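Local coordinates for protein histidine--tRNA ligase (Staphylococcus aureus, PDB 1QE0) that catalyses the ATP-dependent attachment of L-histidine to tRNA(His), as a homodimeric class II aminoacyl-tRNA synthetase, at residues A[33-38]-A[144-149]; A[127-132]-A[304-309]; A[159-164]-A[265-270]; A[164-169]-A[254-259]; A[269-274]-A[281-286]. All blocks are in the same frame, centred on the assembly; numbering follows the deposited sequence.

Contact 1: residues A[33-38]-A[144-149]; sequences YNYKEI and LAMVMH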
# COMPACT_ATOMS: atom_id res chain seq x y z
N TYR A 33 -3.28 0.86 -16.35
CA TYR A 33 -2.04 0.67 -17.10
C TYR A 33 -1.63 -0.77 -17.15
O TYR A 33 -0.72 -1.13 -17.89
CB TYR A 33 -0.92 1.48 -16.49
CG TYR A 33 -1.12 2.96 -16.66
CD1 TYR A 33 -0.49 3.63 -17.71
CD2 TYR A 33 -2.01 3.68 -15.84
CE1 TYR A 33 -0.74 4.97 -17.95
CE2 TYR A 33 -2.28 5.03 -16.07
CZ TYR A 33 -1.64 5.66 -17.14
OH TYR A 33 -1.98 6.94 -17.51
N ASN A 34 -2.23 -1.56 -16.27
CA ASN A 34 -1.97 -2.99 -16.22
C ASN A 34 -0.63 -3.40 -15.59
O ASN A 34 -0.00 -4.39 -16.04
CB ASN A 34 -2.13 -3.57 -17.62
CG ASN A 34 -2.12 -5.07 -17.62
OD1 ASN A 34 -2.69 -5.69 -16.73
ND2 ASN A 34 -1.47 -5.66 -18.62
N TYR A 35 -0.18 -2.64 -14.59
CA TYR A 35 1.04 -2.99 -13.87
C TYR A 35 0.57 -3.75 -12.64
O TYR A 35 -0.46 -3.39 -12.05
CB TYR A 35 1.78 -1.76 -13.44
CG TYR A 35 2.57 -1.16 -14.55
CD1 TYR A 35 3.96 -1.16 -14.53
CD2 TYR A 35 1.94 -0.62 -15.63
CE1 TYR A 35 4.70 -0.62 -15.59
CE2 TYR A 35 2.68 -0.08 -16.71
CZ TYR A 35 4.06 -0.09 -16.67
OH TYR A 35 4.77 0.41 -17.74
N LYS A 36 1.29 -4.81 -12.28
CA LYS A 36 0.93 -5.66 -11.15
C LYS A 36 1.85 -5.43 -9.94
O LYS A 36 3.05 -5.24 -10.10
CB LYS A 36 0.99 -7.10 -11.60
CG LYS A 36 0.40 -7.36 -12.98
CD LYS A 36 -1.11 -7.14 -13.09
CE LYS A 36 -1.63 -7.61 -14.45
NZ LYS A 36 -3.09 -7.30 -14.65
N GLU A 37 1.29 -5.51 -8.73
CA GLU A 37 2.05 -5.25 -7.51
C GLU A 37 2.89 -6.39 -7.01
O GLU A 37 2.44 -7.52 -6.96
CB GLU A 37 1.15 -4.82 -6.37
CG GLU A 37 1.96 -4.31 -5.18
CD GLU A 37 1.16 -4.05 -3.93
OE1 GLU A 37 0.08 -4.63 -3.74
OE2 GLU A 37 1.63 -3.26 -3.10
N ILE A 38 4.11 -6.10 -6.59
CA ILE A 38 4.99 -7.12 -6.07
C ILE A 38 5.47 -6.53 -4.74
O ILE A 38 5.59 -5.32 -4.61
CB ILE A 38 6.18 -7.38 -7.04
CG1 ILE A 38 7.08 -8.51 -6.54
CG2 ILE A 38 7.01 -6.11 -7.24
CD1 ILE A 38 8.28 -8.73 -7.45
N LEU A 144 5.82 7.53 -19.40
CA LEU A 144 5.89 9.01 -19.23
C LEU A 144 4.51 9.61 -19.11
O LEU A 144 4.31 10.54 -18.35
CB LEU A 144 6.62 9.69 -20.37
CG LEU A 144 8.11 9.39 -20.44
CD1 LEU A 144 8.62 9.93 -21.76
CD2 LEU A 144 8.86 9.97 -19.28
N ALA A 145 3.57 9.10 -19.88
CA ALA A 145 2.21 9.56 -19.82
C ALA A 145 1.68 9.21 -18.42
O ALA A 145 0.91 9.98 -17.82
CB ALA A 145 1.41 8.85 -20.87
N MET A 146 2.12 8.06 -17.89
CA MET A 146 1.71 7.59 -16.56
C MET A 146 2.25 8.49 -15.43
O MET A 146 1.48 8.95 -14.58
CB MET A 146 2.20 6.14 -16.34
CG MET A 146 1.86 5.55 -14.97
SD MET A 146 2.90 4.12 -14.56
CE MET A 146 2.17 2.92 -15.50
N VAL A 147 3.57 8.75 -15.44
CA VAL A 147 4.17 9.57 -14.40
C VAL A 147 3.46 10.92 -14.39
O VAL A 147 3.32 11.54 -13.35
CB VAL A 147 5.71 9.68 -14.53
CG1 VAL A 147 6.09 10.26 -15.84
CG2 VAL A 147 6.29 10.52 -13.41
N MET A 148 2.92 11.32 -15.54
CA MET A 148 2.21 12.59 -15.63
C MET A 148 0.81 12.39 -15.08
O MET A 148 0.29 13.21 -14.32
CB MET A 148 2.11 13.02 -17.08
CG MET A 148 2.09 14.50 -17.24
SD MET A 148 3.71 15.15 -16.87
CE MET A 148 3.65 16.60 -17.85
N HIS A 149 0.21 11.27 -15.46
CA HIS A 149 -1.12 10.94 -15.03
C HIS A 149 -1.18 10.86 -13.50
O HIS A 149 -2.05 11.46 -12.87
CB HIS A 149 -1.56 9.63 -15.68
CG HIS A 149 -3.02 9.34 -15.59
ND1 HIS A 149 -3.60 8.19 -16.04
CD2 HIS A 149 -4.05 10.06 -15.06
CE1 HIS A 149 -4.89 8.19 -15.81
NE2 HIS A 149 -5.19 9.32 -15.21
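Tyr33 and His149 make the polar link of this contact. Tyr33 OH lies 2.5 Å from His149 ND1 in a hydrogen bond that either partner could donate. The hydroxyl meets the imidazole at its edge, in the ring plane. The two rings stand rim to rim, with planes at 56°, and neither covers the other.

The apolar part belongs to Met146. Its CG sits over the centre of the Tyr33 ring, 4.0 Å from the centroid. The chain runs straight out from the helix, with CG anti to the backbone N (chi1 179°), and bends at chi3 (-77°). This bend brings the methyl between two tyrosines. Met146 CE is 3.5 Å from Tyr33 CG and 3.3 Å from Tyr35 CE2, and it lies over a face of the Tyr35 ring. Met146 SD stands above both rings at a distance, a double Met-aromatic contact.

Asn34, between the tyrosines, has positive phi and closes helix 13-33 with a Schellman motif. The hydroxyl of Tyr35 bonds to Glu142, one turn before Met146. His149 also stacks on His354 of the second subunit. The contact thus joins the end of helix 13-33 to helix 137-153, beside strands 102-111 and 123-132.

Contact 2: residues A[127-132]-A[304-309]; sequences FGVEAI and IGFALS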
# COMPACT_ATOMS: atom_id res chain seq x y z
N PHE A 127 7.46 4.63 -3.97
CA PHE A 127 6.56 3.90 -4.86
C PHE A 127 7.29 3.88 -6.20
O PHE A 127 8.02 4.82 -6.49
CB PHE A 127 5.24 4.69 -4.99
CG PHE A 127 4.30 4.15 -6.04
CD1 PHE A 127 3.25 3.29 -5.68
CD2 PHE A 127 4.44 4.50 -7.38
CE1 PHE A 127 2.37 2.80 -6.65
CE2 PHE A 127 3.57 4.01 -8.36
CZ PHE A 127 2.54 3.16 -7.99
N GLY A 128 7.13 2.83 -6.99
CA GLY A 128 7.80 2.78 -8.29
C GLY A 128 7.26 1.72 -9.26
O GLY A 128 6.49 0.83 -8.86
N VAL A 129 7.56 1.87 -10.55
CA VAL A 129 7.15 0.88 -11.55
C VAL A 129 8.37 0.47 -12.35
O VAL A 129 9.34 1.20 -12.43
CB VAL A 129 6.10 1.38 -12.54
CG1 VAL A 129 5.13 2.25 -11.85
CG2 VAL A 129 6.74 2.01 -13.78
N GLU A 130 8.30 -0.72 -12.94
CA GLU A 130 9.38 -1.26 -13.76
C GLU A 130 8.73 -2.04 -14.87
O GLU A 130 7.89 -2.90 -14.61
CB GLU A 130 10.21 -2.28 -12.99
CG GLU A 130 10.96 -1.76 -11.81
CD GLU A 130 12.10 -0.90 -12.22
OE1 GLU A 130 12.48 -0.01 -11.42
OE2 GLU A 130 12.60 -1.11 -13.35
N ALA A 131 9.06 -1.70 -16.11
CA ALA A 131 8.56 -2.44 -17.24
C ALA A 131 9.84 -3.09 -17.79
O ALA A 131 10.78 -2.38 -18.15
CB ALA A 131 7.95 -1.49 -18.24
N ILE A 132 9.95 -4.41 -17.73
CA ILE A 132 11.16 -5.09 -18.25
C ILE A 132 10.84 -6.05 -19.42
O ILE A 132 9.81 -6.73 -19.45
CB ILE A 132 11.87 -5.86 -17.13
CG1 ILE A 132 11.92 -5.03 -15.85
CG2 ILE A 132 13.31 -6.18 -17.50
CD1 ILE A 132 12.12 -5.89 -14.58
N ILE A 304 12.60 -0.06 -18.25
CA ILE A 304 12.42 1.34 -17.88
C ILE A 304 11.59 1.34 -16.62
O ILE A 304 10.73 0.48 -16.41
CB ILE A 304 11.63 2.13 -18.99
CG1 ILE A 304 11.49 3.62 -18.64
CG2 ILE A 304 10.27 1.52 -19.22
CD1 ILE A 304 10.72 4.40 -19.63
N GLY A 305 11.84 2.34 -15.78
CA GLY A 305 11.08 2.46 -14.56
C GLY A 305 11.30 3.83 -13.98
O GLY A 305 12.05 4.64 -14.55
N PHE A 306 10.68 4.08 -12.84
CA PHE A 306 10.82 5.34 -12.16
C PHE A 306 10.49 5.04 -10.71
O PHE A 306 10.11 3.91 -10.40
CB PHE A 306 9.88 6.41 -12.73
CG PHE A 306 8.40 6.10 -12.62
CD1 PHE A 306 7.70 6.38 -11.47
CD2 PHE A 306 7.69 5.66 -13.71
CE1 PHE A 306 6.33 6.23 -11.41
CE2 PHE A 306 6.32 5.51 -13.66
CZ PHE A 306 5.64 5.79 -12.53
N ALA A 307 10.71 6.02 -9.83
CA ALA A 307 10.42 5.88 -8.40
C ALA A 307 9.92 7.22 -7.99
O ALA A 307 10.34 8.22 -8.54
CB ALA A 307 11.64 5.54 -7.62
N LEU A 308 9.18 7.25 -6.90
CA LEU A 308 8.53 8.45 -6.47
C LEU A 308 8.33 8.29 -4.99
O LEU A 308 8.22 7.16 -4.50
CB LEU A 308 7.21 8.46 -7.24
CG LEU A 308 5.80 8.93 -6.91
CD1 LEU A 308 4.99 8.58 -8.11
CD2 LEU A 308 5.18 8.27 -5.70
N SER A 309 8.36 9.39 -4.25
CA SER A 309 8.19 9.37 -2.80
C SER A 309 6.81 9.82 -2.43
O SER A 309 6.38 10.89 -2.89
CB SER A 309 9.19 10.33 -2.14
OG SER A 309 8.85 10.62 -0.81
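Phe127, Val129 and Ala131 pack against Leu308, Phe306 and Ile304 on one face of an antiparallel strand pair. This is the tight side. Both methyls of Val129 meet the far end of the Phe306 ring from the same side, at a slant: Val129 CG2 is 3.5 Å from Phe306 CE2, and Val129 CG1 is 3.6 Å from Phe306 CZ. The aromatic side chain stands between the backbone N and the carbonyl carbon (chi1 62°), which brings its far end towards the valine. Phe127 and Leu308 run side by side, with Phe127 CB 3.7 Å from Leu308 CD2. Ala131 CB touches Ile304 CG2 at 3.9 Å.

Six backbone hydrogen bonds join the strands. The outer pairs include the straightest ones, such as Ala131 N to Ile304 O (2.8 Å, 176° at the hydrogen). In the middle, Val129 N to Phe306 O is longer, at 3.3 Å.

The other face carries fewer side chains. Gly305 is buried there, because Glu130 bends at chi2 and folds over it, with Glu130 OE2 4.1 Å from Gly305 CA. The same oxygen bonds to Tyr289. The looser spot is the partly exposed Ala307.

Strand 102-111 flanks strand 123-132, and strand 280-290 flanks strand 302-309. Helix 137-153 covers the Phe306 face, while helix 82-91 lies against Glu130.

Contact 3: residues A[159-164]-A[265-270]; sequences LKLVIN and TAFELM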
# COMPACT_ATOMS: atom_id res chain seq x y z
N LEU A 159 3.47 21.32 -12.70
CA LEU A 159 4.37 20.23 -13.08
C LEU A 159 5.17 20.61 -14.31
O LEU A 159 4.74 21.44 -15.11
CB LEU A 159 3.57 18.95 -13.36
CG LEU A 159 3.21 18.06 -12.17
CD1 LEU A 159 3.76 18.68 -10.90
CD2 LEU A 159 1.71 17.88 -12.12
N LYS A 160 6.29 19.94 -14.50
CA LYS A 160 7.17 20.23 -15.61
C LYS A 160 8.05 19.01 -15.85
O LYS A 160 8.93 18.69 -15.04
CB LYS A 160 7.93 21.51 -15.25
CG LYS A 160 9.39 21.64 -15.56
CD LYS A 160 9.94 22.67 -14.57
CE LYS A 160 10.33 24.01 -15.19
NZ LYS A 160 9.21 24.89 -15.63
N LEU A 161 7.69 18.27 -16.90
CA LEU A 161 8.39 17.04 -17.30
C LEU A 161 9.64 17.39 -18.09
O LEU A 161 9.58 18.12 -19.06
CB LEU A 161 7.43 16.13 -18.11
CG LEU A 161 7.77 14.77 -18.74
CD1 LEU A 161 9.21 14.42 -18.56
CD2 LEU A 161 6.91 13.68 -18.17
N VAL A 162 10.76 16.84 -17.67
CA VAL A 162 12.04 17.08 -18.28
C VAL A 162 12.62 15.74 -18.70
O VAL A 162 12.76 14.83 -17.88
CB VAL A 162 12.94 17.75 -17.27
CG1 VAL A 162 14.29 18.01 -17.85
CG2 VAL A 162 12.30 19.02 -16.77
N ILE A 163 12.97 15.62 -19.99
CA ILE A 163 13.52 14.39 -20.56
C ILE A 163 14.86 14.62 -21.27
O ILE A 163 15.24 15.75 -21.53
CB ILE A 163 12.56 13.78 -21.58
CG1 ILE A 163 12.43 14.70 -22.77
CG2 ILE A 163 11.18 13.59 -20.99
CD1 ILE A 163 11.53 14.14 -23.84
N ASN A 164 15.55 13.54 -21.58
CA ASN A 164 16.83 13.55 -22.27
C ASN A 164 17.11 12.11 -22.70
O ASN A 164 16.41 11.17 -22.31
CB ASN A 164 17.97 14.05 -21.35
CG ASN A 164 19.33 14.13 -22.08
OD1 ASN A 164 20.42 13.87 -21.52
ND2 ASN A 164 19.26 14.44 -23.36
N THR A 265 15.82 6.99 -22.88
CA THR A 265 15.06 7.95 -22.10
C THR A 265 15.39 8.13 -20.65
O THR A 265 15.54 7.16 -19.90
CB THR A 265 13.61 7.70 -22.27
OG1 THR A 265 13.35 7.74 -23.66
CG2 THR A 265 12.79 8.80 -21.60
N ALA A 266 15.54 9.39 -20.27
CA ALA A 266 15.84 9.76 -18.90
C ALA A 266 14.88 10.91 -18.69
O ALA A 266 14.62 11.66 -19.62
CB ALA A 266 17.27 10.22 -18.79
N PHE A 267 14.26 10.96 -17.51
CA PHE A 267 13.32 12.02 -17.24
C PHE A 267 13.23 12.34 -15.76
O PHE A 267 13.74 11.60 -14.91
CB PHE A 267 11.94 11.71 -17.82
CG PHE A 267 11.18 10.69 -17.04
CD1 PHE A 267 11.39 9.33 -17.25
CD2 PHE A 267 10.28 11.09 -16.04
CE1 PHE A 267 10.73 8.38 -16.49
CE2 PHE A 267 9.60 10.14 -15.26
CZ PHE A 267 9.83 8.79 -15.49
N GLU A 268 12.58 13.47 -15.48
CA GLU A 268 12.40 13.96 -14.14
C GLU A 268 11.15 14.80 -14.22
O GLU A 268 10.98 15.52 -15.21
CB GLU A 268 13.57 14.82 -13.77
CG GLU A 268 14.25 14.28 -12.57
CD GLU A 268 15.51 15.03 -12.21
OE1 GLU A 268 16.49 14.35 -11.85
OE2 GLU A 268 15.51 16.28 -12.28
N LEU A 269 10.22 14.61 -13.29
CA LEU A 269 8.98 15.38 -13.27
C LEU A 269 9.27 16.42 -12.22
O LEU A 269 9.82 16.10 -11.16
CB LEU A 269 7.79 14.55 -12.81
CG LEU A 269 6.42 14.91 -13.42
CD1 LEU A 269 5.30 14.28 -12.68
CD2 LEU A 269 6.19 16.36 -13.42
N MET A 270 8.96 17.67 -12.52
CA MET A 270 9.23 18.68 -11.52
C MET A 270 8.09 19.63 -11.24
O MET A 270 7.16 19.79 -12.03
CB MET A 270 10.57 19.39 -11.74
CG MET A 270 11.34 18.98 -12.98
SD MET A 270 13.08 19.38 -12.83
CE MET A 270 13.52 18.33 -11.49
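Val162 and Glu268 form the central hydrogen-bonded pair of two antiparallel strands. Val162 N gives a straight bond to Glu268 O at 2.8 Å, and Glu268 N returns one to Val162 O. Asn164 and Ala266 repeat the exchange towards one end. At the other end Met270 N bonds to Lys160 O. The reverse bond, Lys160 N to Met270 O, is weak.

Side chains fill both faces. On one face Met270 reaches across to Val162, with Met270 CG 3.9 Å from Val162 CG2. The opposite face is more apolar. There Phe267 CB lies 3.8 Å from Ile163 CG2 and 3.9 Å from Leu161 CD1. Phe267 CG stands between the backbone N and the carbonyl carbon (chi1 75°), and the ring leads away from strand 159-165. Leu269 CD2 leans back over that strand and touches Leu159 CG at 3.7 Å.

Further out, Lys160 NZ makes a salt bridge with Asp272, just past the segment on the same strand as Met270. Thr265 OG1 bonds to Asp140 at the start of helix 137-153. That helix covers the Phe267 and Leu269 face, and helix 231-245 packs on Ile163.

A large, mostly antiparallel sheet backed by helices is characteristic of the class II synthetase catalytic domain, and this pair lies in its outer part.

Contact 4: residues A[164-169]-A[254-259]; sequences NSVGDM and NLVRGL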
# COMPACT_ATOMS: atom_id res chain seq x y z
N ASN A 164 15.55 13.54 -21.58
CA ASN A 164 16.83 13.55 -22.27
C ASN A 164 17.11 12.11 -22.70
O ASN A 164 16.41 11.17 -22.31
CB ASN A 164 17.97 14.05 -21.35
CG ASN A 164 19.33 14.13 -22.08
OD1 ASN A 164 20.42 13.87 -21.52
ND2 ASN A 164 19.26 14.44 -23.36
N SER A 165 18.12 11.92 -23.53
CA SER A 165 18.48 10.61 -23.98
C SER A 165 19.96 10.48 -23.96
O SER A 165 20.65 11.35 -24.45
CB SER A 165 18.02 10.39 -25.39
OG SER A 165 18.50 9.13 -25.82
N VAL A 166 20.44 9.37 -23.44
CA VAL A 166 21.86 9.13 -23.39
C VAL A 166 22.22 8.04 -24.41
O VAL A 166 23.21 7.33 -24.27
CB VAL A 166 22.28 8.76 -21.96
CG1 VAL A 166 22.31 10.03 -21.09
CG2 VAL A 166 21.28 7.79 -21.37
N GLY A 167 21.38 7.93 -25.44
CA GLY A 167 21.60 6.96 -26.50
C GLY A 167 21.73 5.52 -26.05
O GLY A 167 21.50 5.21 -24.91
N ASP A 168 22.10 4.64 -26.97
CA ASP A 168 22.26 3.21 -26.70
C ASP A 168 23.64 2.88 -26.17
O ASP A 168 24.40 3.77 -25.81
CB ASP A 168 22.01 2.40 -27.98
CG ASP A 168 22.98 2.74 -29.11
OD1 ASP A 168 23.75 3.70 -28.98
OD2 ASP A 168 22.98 2.04 -30.16
N MET A 169 23.96 1.59 -26.18
CA MET A 169 25.25 1.07 -25.73
C MET A 169 26.38 1.46 -26.71
O MET A 169 27.54 1.60 -26.31
CB MET A 169 25.22 -0.46 -25.60
CG MET A 169 24.58 -1.04 -24.33
SD MET A 169 25.08 -2.82 -24.06
CE MET A 169 25.22 -2.87 -22.17
N ASN A 254 21.53 18.18 -20.27
CA ASN A 254 22.37 17.89 -19.11
C ASN A 254 21.75 16.93 -18.09
O ASN A 254 22.33 16.69 -17.02
CB ASN A 254 22.73 19.20 -18.41
CG ASN A 254 23.24 20.25 -19.38
OD1 ASN A 254 22.55 21.25 -19.67
ND2 ASN A 254 24.41 20.00 -19.94
N LEU A 255 20.58 16.40 -18.42
CA LEU A 255 19.90 15.48 -17.54
C LEU A 255 20.35 14.14 -18.03
O LEU A 255 19.72 13.54 -18.89
CB LEU A 255 18.38 15.60 -17.65
CG LEU A 255 17.55 14.49 -16.99
CD1 LEU A 255 17.89 14.32 -15.53
CD2 LEU A 255 16.12 14.83 -17.19
N VAL A 256 21.47 13.69 -17.49
CA VAL A 256 22.03 12.41 -17.87
C VAL A 256 22.33 11.61 -16.62
O VAL A 256 22.22 12.13 -15.51
CB VAL A 256 23.33 12.59 -18.66
CG1 VAL A 256 23.13 13.62 -19.76
CG2 VAL A 256 24.47 12.98 -17.73
N ARG A 257 22.71 10.36 -16.82
CA ARG A 257 23.06 9.45 -15.74
C ARG A 257 24.33 8.70 -16.12
O ARG A 257 24.45 8.16 -17.23
CB ARG A 257 21.91 8.49 -15.46
CG ARG A 257 20.68 9.16 -14.88
CD ARG A 257 19.38 8.49 -15.31
NE ARG A 257 18.24 9.31 -14.92
CZ ARG A 257 17.26 8.92 -14.13
NH1 ARG A 257 17.26 7.68 -13.63
NH2 ARG A 257 16.30 9.78 -13.80
N GLY A 258 25.30 8.73 -15.20
CA GLY A 258 26.58 8.09 -15.41
C GLY A 258 26.59 6.58 -15.48
O GLY A 258 27.40 6.01 -16.23
N LEU A 259 25.73 5.92 -14.71
CA LEU A 259 25.67 4.46 -14.68
C LEU A 259 25.53 3.89 -16.08
O LEU A 259 24.47 4.00 -16.69
CB LEU A 259 24.52 4.01 -13.78
CG LEU A 259 24.81 4.12 -12.27
CD1 LEU A 259 26.13 3.42 -11.94
CD2 LEU A 259 24.84 5.57 -11.85
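Val166, which packs on Val256, sits in a turn closed by a hydrogen bond from Gly167 N to Ser165 OG, 3.1 Å long and 159° at the hydrogen. This is an ST turn, just where strand 159-165 ends.

A small valine pair does much of the packing. Val166 CG1 lies 3.7 Å from Val256 CB and 3.9 Å from Val256 CG1, and the two side chains meet at a slant. Arg257 adds only a backbone approach to Val166. The side chain of Asn164 leaves the strand with CG anti to the backbone N (chi1 -178°), and this carries it alongside Val256. Asn164 CB makes a looser apolar touch with Leu255 CB, at 4.0 Å.

Local turns shape both segments. Gly167 has positive phi, and Asp168 then caps the next helix through Ser171 N. Across from them, Leu255 is the centre of an inverse gamma turn, whose closing bond is weak. Val166 and Gly167 also bond through their backbones to His264.

Residues 255 to 259 read LVRGL, the start of the LVRGLDYY signature of histidyl-tRNA synthetases. In relatives this signature borders the histidine pocket. The contact therefore ties a probable active-site loop to the end of a sheet strand.

Contact 5: residues A[269-274]-A[281-286]; sequences LMMDNP and TTLCGG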
# COMPACT_ATOMS: atom_id res chain seq x y z
N LEU A 269 10.22 14.61 -13.29
CA LEU A 269 8.98 15.38 -13.27
C LEU A 269 9.27 16.42 -12.22
O LEU A 269 9.82 16.10 -11.16
CB LEU A 269 7.79 14.55 -12.81
CG LEU A 269 6.42 14.91 -13.42
CD1 LEU A 269 5.30 14.28 -12.68
CD2 LEU A 269 6.19 16.36 -13.42
N MET A 270 8.96 17.67 -12.52
CA MET A 270 9.23 18.68 -11.52
C MET A 270 8.09 19.63 -11.24
O MET A 270 7.16 19.79 -12.03
CB MET A 270 10.57 19.39 -11.74
CG MET A 270 11.34 18.98 -12.98
SD MET A 270 13.08 19.38 -12.83
CE MET A 270 13.52 18.33 -11.49
N MET A 271 8.13 20.11 -10.00
CA MET A 271 7.16 21.00 -9.43
C MET A 271 7.80 22.34 -9.22
O MET A 271 8.88 22.47 -8.62
CB MET A 271 6.72 20.43 -8.07
CG MET A 271 6.16 21.40 -7.01
SD MET A 271 4.34 21.49 -6.96
CE MET A 271 3.88 19.99 -7.73
N ASP A 272 7.14 23.33 -9.80
CA ASP A 272 7.57 24.70 -9.67
C ASP A 272 6.76 25.18 -8.48
O ASP A 272 5.52 25.28 -8.56
CB ASP A 272 7.17 25.51 -10.92
CG ASP A 272 7.96 25.14 -12.16
OD1 ASP A 272 7.34 25.03 -13.24
OD2 ASP A 272 9.20 25.00 -12.04
N ASN A 273 7.42 25.38 -7.34
CA ASN A 273 6.71 25.89 -6.18
C ASN A 273 7.62 26.73 -5.29
O ASN A 273 8.49 26.19 -4.61
CB ASN A 273 6.06 24.76 -5.38
CG ASN A 273 4.97 25.27 -4.45
OD1 ASN A 273 5.27 25.97 -3.47
ND2 ASN A 273 3.71 24.95 -4.77
N PRO A 274 7.38 28.05 -5.26
CA PRO A 274 8.09 29.10 -4.51
C PRO A 274 8.36 28.84 -3.02
O PRO A 274 9.34 29.36 -2.47
CB PRO A 274 7.20 30.34 -4.72
CG PRO A 274 5.84 29.75 -4.90
CD PRO A 274 6.16 28.62 -5.86
N THR A 281 11.37 21.56 -7.10
CA THR A 281 11.55 20.23 -6.52
C THR A 281 11.27 19.18 -7.57
O THR A 281 10.44 19.35 -8.47
CB THR A 281 10.61 19.96 -5.27
OG1 THR A 281 11.00 20.80 -4.19
CG2 THR A 281 10.75 18.52 -4.77
N THR A 282 12.01 18.09 -7.45
CA THR A 282 11.86 16.97 -8.33
C THR A 282 10.87 16.09 -7.60
O THR A 282 11.11 15.69 -6.46
CB THR A 282 13.14 16.21 -8.44
OG1 THR A 282 14.20 17.14 -8.63
CG2 THR A 282 13.08 15.26 -9.59
N LEU A 283 9.74 15.86 -8.23
CA LEU A 283 8.72 15.02 -7.63
C LEU A 283 9.01 13.51 -7.89
O LEU A 283 8.94 12.68 -6.97
CB LEU A 283 7.38 15.43 -8.25
CG LEU A 283 6.38 16.19 -7.39
CD1 LEU A 283 7.08 17.01 -6.38
CD2 LEU A 283 5.51 17.04 -8.27
N CYS A 284 9.40 13.21 -9.13
CA CYS A 284 9.67 11.85 -9.58
C CYS A 284 10.80 11.81 -10.59
O CYS A 284 11.12 12.81 -11.22
CB CYS A 284 8.41 11.33 -10.25
SG CYS A 284 8.65 9.82 -11.11
N GLY A 285 11.36 10.63 -10.80
CA GLY A 285 12.46 10.46 -11.76
C GLY A 285 12.69 9.01 -12.20
O GLY A 285 12.32 8.07 -11.49
N GLY A 286 13.31 8.83 -13.37
CA GLY A 286 13.56 7.49 -13.86
C GLY A 286 14.08 7.45 -15.29
O GLY A 286 14.55 8.45 -15.80
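Met271 and Thr281 form a hydrogen-bonded pair of this hairpin, towards its turn. Met271 N points almost straight at Thr281 O, at 2.9 Å with 174° at the hydrogen. Thr281 N answers with a bond to Met271 O.

One step along, the register slips. Leu269 N bonds to Cys284 O at 2.9 Å, whereas Leu269 O takes its bond from Leu283 N, also at 2.9 Å. Leu283 and Cys284 thus both face Leu269, a classic beta bulge. Leu283 has nearly helical backbone angles, and this lets the strand take in the extra residue.

Packing follows the bulge. Leu283 CD2 touches Met271 CE at 3.4 Å and Met271 CB at 3.6 Å. The methionine folds at chi2 and chi3, which curls its methyl back to the leucine. On the same face as Met271, Leu269 CB and Cys284 CB meet more loosely, at 4.2 Å. On the other face Met270 and Thr282 lie side by side, and Met270 CE sits 3.6 Å from Thr282 CG2.

Tyr151 of helix 137-153 covers Leu269, Leu283 and Cys284, and Ala316 of helix 310-319 packs on Met271. Between the two segments the hydrogen bonds are all backbone, and the side chains add mainly apolar contacts. Main-chain pairing thus sets the register, and the bulge turns Leu283 into the apolar layer with Met271.

Overall arrangement
All five contacts lie in the catalytic domain, and all reach one mixed sheet. Contact 1 opens first along the chain. Contact 2 alternates with it and spans the segments of contacts 3, 4 and 5. Contacts 3 and 5 lie about 8 Å apart, centre to centre, and share strand 265-272. Contact 3 passes strand 159-165 on to contact 4, at a centre distance of about 13 Å. Strands 280-290 and 302-309 are neighbours and join contact 5 to contact 2. Helix 137-153, from contact 1, packs on residues of contacts 2, 3 and 5. One helix thus backs strands from distant parts of the chain, while contact 1 also meets the second subunit of the dimer.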